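Local coordinates for protein packaging enzyme P4 (PDB 4BLO) that hydrolyses nucleoside triphosphates and, as a hexameric RecA-like ATPase of bacteriophage phi6, probably drives the packaging of viral RNA into the capsid, at residues H110-E115 against S226-V231; L212-S217 against M248-G253; V252-C257 against R264-T269. One frame throughout, in Å; residues are numbered along the deposited sequence.

Contact 1: H110-E115 against S226-V231; sequences HRWPSE and SVVMVV
W112 and P113, in the turn of the small 109-110/117-118 hairpin, meet S226 and V228 at the start of a parallel strand of the P-loop NTPase sheet. With CG of W112 anti to the backbone N (chi1 -175°), CB swings the indole so that the edge of its six-membered ring meets the start of the strand. Along that ring, CE3 lies 3.8 Å from S226 O and CZ3 lies 3.3 Å from the same oxygen, which comes to the ring edge in its plane. Next, CH2 reaches V228 CG2 at 3.5 Å, the two side chains crossing at about a right angle. On the pyrrole side, NE1 is hydrogen-bonded to L140 O of helix 132-140, which should limit rotation of the indole. P113, after a cis peptide bond, sets its CB 3.8 Å from V228 CG2. L136 and L140 of that helix and T122 of strand 120-126 also pack on V228, so V228 is packed between the hairpin turn, helix 132-140 and strand 120-126. H110, its NE2 hydrogen-bonded to S119 OG, lays one ring face over S226 CB, a CH-pi contact 3.5 Å from the centroid. Beyond that CB, S226 OG donates to W112 O at 2.6 Å, tilted 20° from the carbonyl plane.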
ATOM      1  N   HIS L 110     -19.194  23.868  31.963  1.00 42.78           N
ATOM      2  CA  HIS L 110     -20.171  22.823  32.304  1.00 41.99           C
ATOM      3  C   HIS L 110     -19.811  22.154  33.650  1.00 45.90           C
ATOM      4  O   HIS L 110     -18.679  22.282  34.131  1.00 45.00           O
ATOM      5  CB  HIS L 110     -20.222  21.755  31.181  1.00 40.12           C
ATOM      6  CG  HIS L 110     -20.682  22.264  29.850  1.00 42.39           C
ATOM      7  ND1 HIS L 110     -21.974  22.062  29.408  1.00 44.54           N
ATOM      8  CD2 HIS L 110     -19.995  22.929  28.891  1.00 44.12           C
ATOM      9  CE1 HIS L 110     -22.040  22.619  28.210  1.00 43.94           C
ATOM     10  NE2 HIS L 110     -20.877  23.159  27.857  1.00 43.88           N
ATOM     11  N   ARG L 111     -20.769  21.442  34.256  1.00 45.13           N
ATOM     12  CA  ARG L 111     -20.534  20.712  35.504  1.00 46.80           C
ATOM     13  C   ARG L 111     -20.220  19.220  35.217  1.00 52.47           C
ATOM     14  O   ARG L 111     -19.749  18.507  36.112  1.00 54.68           O
ATOM     15  CB  ARG L 111     -21.745  20.829  36.433  1.00 48.73           C
ATOM     16  CG  ARG L 111     -21.773  22.113  37.242  1.00 68.35           C
ATOM     17  CD  ARG L 111     -23.003  22.198  38.129  1.00 90.01           C
ATOM     18  NE  ARG L 111     -24.142  22.791  37.426  1.00114.08           N
ATOM     19  CZ  ARG L 111     -25.289  23.148  38.000  1.00145.66           C
ATOM     20  NH1 ARG L 111     -25.472  22.969  39.305  1.00139.46           N
ATOM     21  NH2 ARG L 111     -26.260  23.688  37.277  1.00141.31           N
ATOM     22  N   TRP L 112     -20.475  18.774  33.967  1.00 45.19           N
ATOM     23  CA  TRP L 112     -20.301  17.409  33.490  1.00 42.99           C
ATOM     24  C   TRP L 112     -19.427  17.392  32.234  1.00 44.85           C
ATOM     25  O   TRP L 112     -19.611  18.268  31.390  1.00 45.25           O
ATOM     26  CB  TRP L 112     -21.687  16.812  33.188  1.00 41.79           C
ATOM     27  CG  TRP L 112     -21.711  15.361  32.795  1.00 41.30           C
ATOM     28  CD1 TRP L 112     -21.894  14.297  33.624  1.00 44.61           C
ATOM     29  CD2 TRP L 112     -21.632  14.824  31.459  1.00 39.27           C
ATOM     30  NE1 TRP L 112     -21.926  13.127  32.897  1.00 43.19           N
ATOM     31  CE2 TRP L 112     -21.756  13.420  31.565  1.00 43.03           C
ATOM     32  CE3 TRP L 112     -21.469  15.391  30.187  1.00 39.55           C
ATOM     33  CZ2 TRP L 112     -21.733  12.579  30.446  1.00 40.53           C
ATOM     34  CZ3 TRP L 112     -21.459  14.559  29.080  1.00 39.56           C
ATOM     35  CH2 TRP L 112     -21.593  13.173  29.214  1.00 39.72           C
ATOM     36  N   PRO L 113     -18.498  16.416  32.042  1.00 38.92           N
ATOM     37  CA  PRO L 113     -18.160  15.265  32.914  1.00 38.91           C
ATOM     38  C   PRO L 113     -17.340  15.637  34.156  1.00 46.66           C
ATOM     39  O   PRO L 113     -17.186  14.803  35.053  1.00 46.31           O
ATOM     40  CB  PRO L 113     -17.356  14.354  31.986  1.00 38.79           C
ATOM     41  CG  PRO L 113     -16.703  15.301  31.004  1.00 42.90           C
ATOM     42  CD  PRO L 113     -17.690  16.426  30.808  1.00 38.84           C
ATOM     43  N   SER L 114     -16.826  16.883  34.222  1.00 45.00           N
ATOM     44  CA  SER L 114     -16.065  17.377  35.367  1.00 47.02           C
ATOM     45  C   SER L 114     -16.441  18.828  35.681  1.00 54.37           C
ATOM     46  O   SER L 114     -16.890  19.546  34.792  1.00 54.43           O
ATOM     47  CB  SER L 114     -14.568  17.248  35.134  1.00 51.12           C
ATOM     48  OG  SER L 114     -13.847  17.709  36.266  1.00 65.97           O
ATOM     49  N   GLU L 115     -16.278  19.250  36.953  1.00 53.07           N
ATOM     50  CA  GLU L 115     -16.652  20.590  37.407  1.00 54.39           C
ATOM     51  C   GLU L 115     -15.834  21.684  36.740  1.00 56.12           C
ATOM     52  O   GLU L 115     -14.599  21.647  36.756  1.00 54.60           O
ATOM     53  CB  GLU L 115     -16.537  20.726  38.937  1.00 58.23           C
ATOM     54  CG  GLU L 115     -17.851  20.532  39.677  1.00 73.06           C
ATOM     55  CD  GLU L 115     -18.920  21.607  39.560  1.00 95.73           C
ATOM     56  OE1 GLU L 115     -18.645  22.682  38.980  1.00 88.26           O
ATOM     57  OE2 GLU L 115     -20.038  21.370  40.074  1.00 97.36           O
ATOM     58  N   SER L 226     -20.996  19.705  25.642  1.00 38.80           N
ATOM     59  CA  SER L 226     -20.161  18.895  26.520  1.00 37.21           C
ATOM     60  C   SER L 226     -20.496  17.424  26.214  1.00 37.14           C
ATOM     61  O   SER L 226     -21.510  16.898  26.687  1.00 37.07           O
ATOM     62  CB  SER L 226     -20.385  19.252  27.984  1.00 42.83           C
ATOM     63  OG  SER L 226     -19.430  18.582  28.791  1.00 51.61           O
ATOM     64  N   VAL L 227     -19.679  16.799  25.353  1.00 30.19           N
ATOM     65  CA  VAL L 227     -19.863  15.428  24.895  1.00 28.40           C
ATOM     66  C   VAL L 227     -18.728  14.517  25.406  1.00 31.01           C
ATOM     67  O   VAL L 227     -17.572  14.919  25.446  1.00 30.67           O
ATOM     68  CB  VAL L 227     -19.981  15.395  23.336  1.00 29.67           C
ATOM     69  CG1 VAL L 227     -20.148  13.967  22.792  1.00 28.36           C
ATOM     70  CG2 VAL L 227     -21.111  16.300  22.836  1.00 29.98           C
ATOM     71  N   VAL L 228     -19.088  13.286  25.793  1.00 29.23           N
ATOM     72  CA  VAL L 228     -18.181  12.209  26.192  1.00 28.60           C
ATOM     73  C   VAL L 228     -18.273  11.114  25.120  1.00 31.15           C
ATOM     74  O   VAL L 228     -19.336  10.531  24.940  1.00 31.37           O
ATOM     75  CB  VAL L 228     -18.480  11.650  27.620  1.00 32.07           C
ATOM     76  CG1 VAL L 228     -17.743  10.320  27.881  1.00 30.30           C
ATOM     77  CG2 VAL L 228     -18.143  12.684  28.691  1.00 32.96           C
ATOM     78  N   MET L 229     -17.181  10.843  24.421  1.00 28.41           N
ATOM     79  CA  MET L 229     -17.134   9.786  23.397  1.00 28.78           C
ATOM     80  C   MET L 229     -16.258   8.648  23.869  1.00 30.05           C
ATOM     81  O   MET L 229     -15.124   8.904  24.283  1.00 28.26           O
ATOM     82  CB  MET L 229     -16.609  10.318  22.046  1.00 31.14           C
ATOM     83  CG  MET L 229     -17.481  11.382  21.436  1.00 36.13           C
ATOM     84  SD  MET L 229     -17.193  11.580  19.665  1.00 41.07           S
ATOM     85  CE  MET L 229     -15.498  12.060  19.654  1.00 38.37           C
ATOM     86  N   VAL L 230     -16.763   7.392  23.821  1.00 26.35           N
ATOM     87  CA  VAL L 230     -15.921   6.263  24.236  1.00 26.80           C
ATOM     88  C   VAL L 230     -15.127   5.844  23.009  1.00 33.05           C
ATOM     89  O   VAL L 230     -15.702   5.603  21.940  1.00 32.14           O
ATOM     90  CB  VAL L 230     -16.586   5.079  24.999  1.00 31.12           C
ATOM     91  CG1 VAL L 230     -18.031   5.353  25.353  1.00 30.95           C
ATOM     92  CG2 VAL L 230     -16.400   3.725  24.313  1.00 30.82           C
ATOM     93  N   VAL L 231     -13.791   5.881  23.148  1.00 32.39           N
ATOM     94  CA  VAL L 231     -12.857   5.626  22.055  1.00 33.04           C
ATOM     95  C   VAL L 231     -12.051   4.330  22.363  1.00 39.73           C
ATOM     96  O   VAL L 231     -11.261   4.270  23.315  1.00 39.60           O
ATOM     97  CB  VAL L 231     -11.979   6.886  21.710  1.00 36.75           C
ATOM     98  CG1 VAL L 231     -12.859   8.080  21.370  1.00 36.25           C
ATOM     99  CG2 VAL L 231     -11.041   7.277  22.836  1.00 37.21           C
TER

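Contact 2: L212-S217 against M248-G253; sequences LLTDIS and MASTVG
T214 OG1, on helix 208-222, lies 3.2 Å from S250 O and within bonding distance of Y210 O one turn back, either of which could take its single proton; R190 NH2 of the second subunit donates to T214 OG1 itself. The contact packs this helix of the RecA-like P-loop NTPase fold against the loop leading from helix 240-248 into strand 253-258. S250 O points at the helix backbone as well, and T214 CA approaches it at 3.3 Å in a CA-H...O contact. Beside it, S250 OG reaches back to Q246 O and also meets R190 NH1 of the second subunit. One arginine of that neighbour therefore touches both sides of the contact through its two terminal nitrogens, which makes this buried junction part of the subunit interface.

One turn along the helix, the side chain of S217 lies against V252. Its OG, anti to the backbone N (chi1 -171°), extends toward the loop and is hydrogen-bonded to V121 N of strand 120-126, while V252 CG2 packs next to it. V151 of the second subunit rests on both S217 and V252. The apolar share falls to L213, whose CB lies 4.1 Å from T251 CG2; CD2 of the same leucine approaches this methyl at 4.2 Å, the side chains crossing obliquely. V121 and A123 of strand 120-126 also pack on T251, which thus lies between the helix and the sheet. The other branch of T251 holds the loop to its own course: OG1, set between the backbone N and the carbonyl carbon (chi1 68°), donates to G253 O at 2.6 Å from well above the carbonyl plane, 64° out of it.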
ATOM      1  N   LEU L 212      -8.911  14.498  13.942  1.00 31.44           N
ATOM      2  CA  LEU L 212     -10.366  14.359  13.971  1.00 32.91           C
ATOM      3  C   LEU L 212     -10.934  14.633  15.372  1.00 36.54           C
ATOM      4  O   LEU L 212     -11.940  15.330  15.471  1.00 35.60           O
ATOM      5  CB  LEU L 212     -10.808  12.968  13.492  1.00 33.34           C
ATOM      6  CG  LEU L 212     -11.669  12.919  12.207  1.00 39.30           C
ATOM      7  CD1 LEU L 212     -11.927  11.483  11.772  1.00 39.84           C
ATOM      8  CD2 LEU L 212     -12.999  13.631  12.391  1.00 40.08           C
ATOM      9  N   LEU L 213     -10.270  14.128  16.441  1.00 33.42           N
ATOM     10  CA  LEU L 213     -10.689  14.358  17.831  1.00 33.42           C
ATOM     11  C   LEU L 213     -10.676  15.857  18.168  1.00 34.10           C
ATOM     12  O   LEU L 213     -11.619  16.338  18.801  1.00 32.69           O
ATOM     13  CB  LEU L 213      -9.787  13.593  18.818  1.00 33.58           C
ATOM     14  CG  LEU L 213     -10.037  12.102  19.024  1.00 37.34           C
ATOM     15  CD1 LEU L 213      -8.926  11.489  19.849  1.00 37.77           C
ATOM     16  CD2 LEU L 213     -11.348  11.852  19.741  1.00 39.42           C
ATOM     17  N   THR L 214      -9.617  16.588  17.719  1.00 27.75           N
ATOM     18  CA  THR L 214      -9.454  18.037  17.914  1.00 28.15           C
ATOM     19  C   THR L 214     -10.550  18.814  17.152  1.00 31.39           C
ATOM     20  O   THR L 214     -11.146  19.741  17.716  1.00 28.87           O
ATOM     21  CB  THR L 214      -8.055  18.496  17.501  1.00 33.33           C
ATOM     22  OG1 THR L 214      -7.083  17.773  18.255  1.00 37.13           O
ATOM     23  CG2 THR L 214      -7.845  19.967  17.728  1.00 28.09           C
ATOM     24  N   ASP L 215     -10.802  18.426  15.880  1.00 28.69           N
ATOM     25  CA  ASP L 215     -11.828  19.018  15.023  1.00 29.75           C
ATOM     26  C   ASP L 215     -13.224  18.781  15.624  1.00 34.35           C
ATOM     27  O   ASP L 215     -14.056  19.690  15.613  1.00 35.18           O
ATOM     28  CB  ASP L 215     -11.743  18.446  13.595  1.00 31.61           C
ATOM     29  CG  ASP L 215     -10.615  18.986  12.741  1.00 39.16           C
ATOM     30  OD1 ASP L 215      -9.881  19.886  13.221  1.00 44.29           O
ATOM     31  OD2 ASP L 215     -10.492  18.544  11.575  1.00 35.65           O
ATOM     32  N   ILE L 216     -13.466  17.573  16.171  1.00 29.45           N
ATOM     33  CA  ILE L 216     -14.735  17.238  16.824  1.00 29.73           C
ATOM     34  C   ILE L 216     -14.849  18.068  18.131  1.00 37.29           C
ATOM     35  O   ILE L 216     -15.891  18.677  18.369  1.00 36.96           O
ATOM     36  CB  ILE L 216     -14.874  15.710  17.052  1.00 30.80           C
ATOM     37  CG1 ILE L 216     -15.184  14.982  15.731  1.00 29.95           C
ATOM     38  CG2 ILE L 216     -15.919  15.397  18.100  1.00 31.28           C
ATOM     39  CD1 ILE L 216     -14.857  13.502  15.711  1.00 25.18           C
ATOM     40  N   SER L 217     -13.758  18.143  18.925  1.00 34.99           N
ATOM     41  CA  SER L 217     -13.729  18.900  20.178  1.00 35.30           C
ATOM     42  C   SER L 217     -14.045  20.374  19.943  1.00 42.69           C
ATOM     43  O   SER L 217     -14.904  20.921  20.630  1.00 43.90           O
ATOM     44  CB  SER L 217     -12.377  18.749  20.869  1.00 36.13           C
ATOM     45  OG  SER L 217     -12.394  19.294  22.179  1.00 41.52           O
ATOM     46  N   MET L 248      -4.901  13.103  25.048  1.00 30.41           N
ATOM     47  CA  MET L 248      -4.984  14.166  26.050  1.00 29.94           C
ATOM     48  C   MET L 248      -4.686  15.546  25.424  1.00 35.18           C
ATOM     49  O   MET L 248      -5.326  16.529  25.781  1.00 37.28           O
ATOM     50  CB  MET L 248      -3.975  13.870  27.156  1.00 32.85           C
ATOM     51  CG  MET L 248      -4.554  13.325  28.430  1.00 35.55           C
ATOM     52  SD  MET L 248      -3.101  12.821  29.385  1.00 40.70           S
ATOM     53  CE  MET L 248      -3.703  12.933  31.039  1.00 39.25           C
ATOM     54  N   ALA L 249      -3.731  15.602  24.479  1.00 31.51           N
ATOM     55  CA  ALA L 249      -3.292  16.797  23.743  1.00 31.31           C
ATOM     56  C   ALA L 249      -4.264  17.171  22.595  1.00 36.83           C
ATOM     57  O   ALA L 249      -4.085  18.214  21.956  1.00 37.31           O
ATOM     58  CB  ALA L 249      -1.895  16.560  23.184  1.00 31.49           C
ATOM     59  N   SER L 250      -5.295  16.327  22.355  1.00 32.59           N
ATOM     60  CA  SER L 250      -6.273  16.499  21.286  1.00 31.52           C
ATOM     61  C   SER L 250      -7.722  16.686  21.784  1.00 34.92           C
ATOM     62  O   SER L 250      -8.606  16.919  20.955  1.00 36.07           O
ATOM     63  CB  SER L 250      -6.213  15.293  20.350  1.00 35.49           C
ATOM     64  OG  SER L 250      -4.908  15.128  19.821  1.00 45.95           O
ATOM     65  N   THR L 251      -7.985  16.585  23.107  1.00 28.44           N
ATOM     66  CA  THR L 251      -9.346  16.755  23.631  1.00 27.20           C
ATOM     67  C   THR L 251      -9.376  17.679  24.872  1.00 32.69           C
ATOM     68  O   THR L 251      -8.346  17.858  25.531  1.00 34.79           O
ATOM     69  CB  THR L 251      -9.982  15.385  23.980  1.00 28.44           C
ATOM     70  OG1 THR L 251      -9.296  14.803  25.096  1.00 29.60           O
ATOM     71  CG2 THR L 251     -10.073  14.420  22.781  1.00 21.77           C
ATOM     72  N   VAL L 252     -10.574  18.239  25.190  1.00 27.59           N
ATOM     73  CA  VAL L 252     -10.880  19.107  26.335  1.00 28.83           C
ATOM     74  C   VAL L 252     -10.928  18.240  27.638  1.00 32.40           C
ATOM     75  O   VAL L 252     -10.711  18.744  28.758  1.00 30.93           O
ATOM     76  CB  VAL L 252     -12.224  19.863  26.046  1.00 32.12           C
ATOM     77  CG1 VAL L 252     -12.867  20.437  27.306  1.00 32.52           C
ATOM     78  CG2 VAL L 252     -12.019  20.963  25.003  1.00 32.06           C
ATOM     79  N   GLY L 253     -11.221  16.950  27.445  1.00 29.83           N
ATOM     80  CA  GLY L 253     -11.326  15.941  28.489  1.00 30.20           C
ATOM     81  C   GLY L 253     -10.871  14.568  28.029  1.00 35.08           C
ATOM     82  O   GLY L 253     -11.081  14.166  26.875  1.00 32.95           O
TER

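Contact 3: V252-C257 against R264-T269; sequences VGAILC and RTMFRT
A254 and M266 form the central hydrogen-bonded pair of an antiparallel beta hairpin: A254 N donates to M266 O at 2.8 Å, and M266 N to A254 O at the same length. The ladder runs on through L256 N to R264 O at 2.6 Å, with a weak return bond from R264 N to L256 O. At the other end R268 N meets V252 O at 2.9 Å. G253-F267 and I255-T265 are the non-hydrogen-bonded pairs between.

On the face that carries I255, T265 and F267, the F267 ring leans across the facing strand, G253 CA 3.8 Å from F267 CD1, where a glycine offers no side chain. F267 CZ then meets I255 CG1 at 3.7 Å, the two side chains crossing at a slant. T265 CG2 lies alongside I255, 3.9 Å from its CG2.

On the other face M266 bends at chi2 (-70°) and again at chi3, which curls M266 CE back over the facing strand, 3.9 Å from G253 CA, with A254 CB a little farther off. L256 and R264 put their CB atoms together, but the arginine chain then leads away to form a salt bridge with E241 and to touch a bound ADP. This places the hairpin at a nucleotide pocket that R264 lines with R273 and F275. R268 is held by carbonyls of the preceding loop, NE by T251 O and NH2 by M248 O.

The hairpin extends the P-loop sheet: strand 253-258 pairs in parallel with strand 120-126, and strand 261-269 pairs in turn, antiparallel, with strand 272-275 at the sheet's edge within this chain. F244 of helix 240-248 packs on A254, L256 and R264, while T122 of strand 120-126 packs beside I255 and F267 on the same face of the sheet.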
ATOM      1  N   VAL L 252     -10.574  18.239  25.190  1.00 27.59           N
ATOM      2  CA  VAL L 252     -10.880  19.107  26.335  1.00 28.83           C
ATOM      3  C   VAL L 252     -10.928  18.240  27.638  1.00 32.40           C
ATOM      4  O   VAL L 252     -10.711  18.744  28.758  1.00 30.93           O
ATOM      5  CB  VAL L 252     -12.224  19.863  26.046  1.00 32.12           C
ATOM      6  CG1 VAL L 252     -12.867  20.437  27.306  1.00 32.52           C
ATOM      7  CG2 VAL L 252     -12.019  20.963  25.003  1.00 32.06           C
ATOM      8  N   GLY L 253     -11.221  16.950  27.445  1.00 29.83           N
ATOM      9  CA  GLY L 253     -11.326  15.941  28.489  1.00 30.20           C
ATOM     10  C   GLY L 253     -10.871  14.568  28.029  1.00 35.08           C
ATOM     11  O   GLY L 253     -11.081  14.166  26.875  1.00 32.95           O
ATOM     12  N   ALA L 254     -10.215  13.841  28.926  1.00 32.40           N
ATOM     13  CA  ALA L 254      -9.755  12.492  28.634  1.00 30.59           C
ATOM     14  C   ALA L 254      -9.765  11.675  29.907  1.00 34.38           C
ATOM     15  O   ALA L 254      -9.348  12.156  30.962  1.00 34.25           O
ATOM     16  CB  ALA L 254      -8.363  12.520  28.009  1.00 30.81           C
ATOM     17  N   ILE L 255     -10.288  10.444  29.795  1.00 30.97           N
ATOM     18  CA  ILE L 255     -10.401   9.447  30.860  1.00 31.36           C
ATOM     19  C   ILE L 255      -9.837   8.124  30.375  1.00 35.80           C
ATOM     20  O   ILE L 255     -10.253   7.642  29.317  1.00 35.17           O
ATOM     21  CB  ILE L 255     -11.868   9.244  31.342  1.00 33.79           C
ATOM     22  CG1 ILE L 255     -12.593  10.568  31.662  1.00 33.46           C
ATOM     23  CG2 ILE L 255     -11.925   8.271  32.520  1.00 35.45           C
ATOM     24  CD1 ILE L 255     -14.108  10.515  31.442  1.00 30.68           C
ATOM     25  N   LEU L 256      -8.917   7.524  31.154  1.00 32.72           N
ATOM     26  CA  LEU L 256      -8.377   6.206  30.865  1.00 31.83           C
ATOM     27  C   LEU L 256      -9.003   5.203  31.827  1.00 38.64           C
ATOM     28  O   LEU L 256      -9.134   5.486  33.015  1.00 40.76           O
ATOM     29  CB  LEU L 256      -6.830   6.163  30.935  1.00 32.07           C
ATOM     30  CG  LEU L 256      -6.148   4.789  30.556  1.00 35.09           C
ATOM     31  CD1 LEU L 256      -6.358   4.419  29.087  1.00 31.38           C
ATOM     32  CD2 LEU L 256      -4.674   4.767  30.919  1.00 36.81           C
ATOM     33  N   CYS L 257      -9.414   4.053  31.300  1.00 35.95           N
ATOM     34  CA  CYS L 257      -9.993   2.946  32.052  1.00 37.22           C
ATOM     35  C   CYS L 257      -9.088   1.755  31.987  1.00 40.20           C
ATOM     36  O   CYS L 257      -8.520   1.432  30.942  1.00 38.20           O
ATOM     37  CB  CYS L 257     -11.381   2.589  31.541  1.00 37.46           C
ATOM     38  SG  CYS L 257     -12.656   3.786  31.973  1.00 41.58           S
ATOM     39  N   ARG L 264      -6.523   7.052  34.639  1.00 41.22           N
ATOM     40  CA  ARG L 264      -6.044   8.424  34.415  1.00 40.99           C
ATOM     41  C   ARG L 264      -7.136   9.373  33.888  1.00 44.29           C
ATOM     42  O   ARG L 264      -8.017   8.945  33.140  1.00 42.74           O
ATOM     43  CB  ARG L 264      -4.871   8.435  33.427  1.00 41.08           C
ATOM     44  CG  ARG L 264      -3.528   8.134  34.075  1.00 60.79           C
ATOM     45  CD  ARG L 264      -2.441   7.898  33.049  1.00 73.99           C
ATOM     46  NE  ARG L 264      -1.800   9.151  32.660  1.00 86.37           N
ATOM     47  CZ  ARG L 264      -0.774   9.240  31.821  1.00101.46           C
ATOM     48  NH1 ARG L 264      -0.264   8.146  31.267  1.00 82.78           N
ATOM     49  NH2 ARG L 264      -0.250  10.423  31.527  1.00 92.10           N
ATOM     50  N   THR L 265      -7.066  10.672  34.280  1.00 41.07           N
ATOM     51  CA  THR L 265      -7.968  11.720  33.792  1.00 38.99           C
ATOM     52  C   THR L 265      -7.242  13.020  33.494  1.00 41.63           C
ATOM     53  O   THR L 265      -6.175  13.301  34.037  1.00 42.88           O
ATOM     54  CB  THR L 265      -9.141  12.015  34.716  1.00 44.58           C
ATOM     55  OG1 THR L 265      -8.699  12.434  36.013  1.00 45.42           O
ATOM     56  CG2 THR L 265     -10.177  10.910  34.736  1.00 42.88           C
ATOM     57  N   MET L 266      -7.854  13.811  32.623  1.00 36.85           N
ATOM     58  CA  MET L 266      -7.409  15.130  32.211  1.00 37.51           C
ATOM     59  C   MET L 266      -8.639  15.926  31.846  1.00 42.77           C
ATOM     60  O   MET L 266      -9.436  15.471  31.015  1.00 42.71           O
ATOM     61  CB  MET L 266      -6.439  15.022  31.022  1.00 38.61           C
ATOM     62  CG  MET L 266      -5.806  16.324  30.584  1.00 41.70           C
ATOM     63  SD  MET L 266      -6.903  17.517  29.802  1.00 45.00           S
ATOM     64  CE  MET L 266      -7.489  16.582  28.399  1.00 39.30           C
ATOM     65  N   PHE L 267      -8.776  17.122  32.437  1.00 39.24           N
ATOM     66  CA  PHE L 267      -9.884  18.031  32.166  1.00 38.61           C
ATOM     67  C   PHE L 267      -9.393  19.462  32.170  1.00 40.86           C
ATOM     68  O   PHE L 267      -8.697  19.892  33.099  1.00 40.01           O
ATOM     69  CB  PHE L 267     -11.049  17.843  33.166  1.00 41.48           C
ATOM     70  CG  PHE L 267     -11.625  16.443  33.214  1.00 42.81           C
ATOM     71  CD1 PHE L 267     -12.384  15.944  32.155  1.00 43.86           C
ATOM     72  CD2 PHE L 267     -11.420  15.624  34.323  1.00 46.03           C
ATOM     73  CE1 PHE L 267     -12.927  14.650  32.205  1.00 43.17           C
ATOM     74  CE2 PHE L 267     -11.970  14.329  34.371  1.00 46.92           C
ATOM     75  CZ  PHE L 267     -12.718  13.855  33.313  1.00 42.47           C
ATOM     76  N   ARG L 268      -9.745  20.185  31.098  1.00 37.29           N
ATOM     77  CA  ARG L 268      -9.439  21.602  30.880  1.00 38.16           C
ATOM     78  C   ARG L 268     -10.604  22.399  31.438  1.00 46.94           C
ATOM     79  O   ARG L 268     -11.634  22.541  30.774  1.00 47.26           O
ATOM     80  CB  ARG L 268      -9.219  21.894  29.386  1.00 35.06           C
ATOM     81  CG  ARG L 268      -8.073  21.106  28.772  1.00 34.32           C
ATOM     82  CD  ARG L 268      -7.923  21.356  27.293  1.00 41.99           C
ATOM     83  NE  ARG L 268      -7.142  20.285  26.672  1.00 59.48           N
ATOM     84  CZ  ARG L 268      -5.828  20.316  26.462  1.00 69.76           C
ATOM     85  NH1 ARG L 268      -5.122  21.396  26.777  1.00 58.51           N
ATOM     86  NH2 ARG L 268      -5.218  19.282  25.904  1.00 54.00           N
ATOM     87  N   THR L 269     -10.470  22.845  32.703  1.00 46.15           N
ATOM     88  CA  THR L 269     -11.513  23.556  33.438  1.00 48.03           C
ATOM     89  C   THR L 269     -11.284  25.059  33.486  1.00 53.51           C
ATOM     90  O   THR L 269     -10.265  25.544  32.999  1.00 53.32           O
ATOM     91  CB  THR L 269     -11.594  23.021  34.886  1.00 61.94           C
ATOM     92  OG1 THR L 269     -10.422  23.412  35.613  1.00 67.17           O
ATOM     93  CG2 THR L 269     -11.810  21.513  34.956  1.00 55.75           C
TER

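From the N terminus, the turn at 110-115 comes first, and contact 1 closes a long loop when 226-231 arrives in the central sheet. Helix segment 212-217 precedes that strand and finds its partner, 248-253, after it, so contacts 1 and 2 cross; M229 CE resting on I216 CG2 and L213 CD2 joins them. Contact 3 opens within the end of contact 2, sharing V252 and G253, and closes a short hairpin in series with contact 1. Its strand 264-269 returns to the first turn, where F267 packs on P113 and S114. Together they tie the 109-110/117-118 hairpin turn, helix 208-222 and the end of helix 240-248 to one sheet.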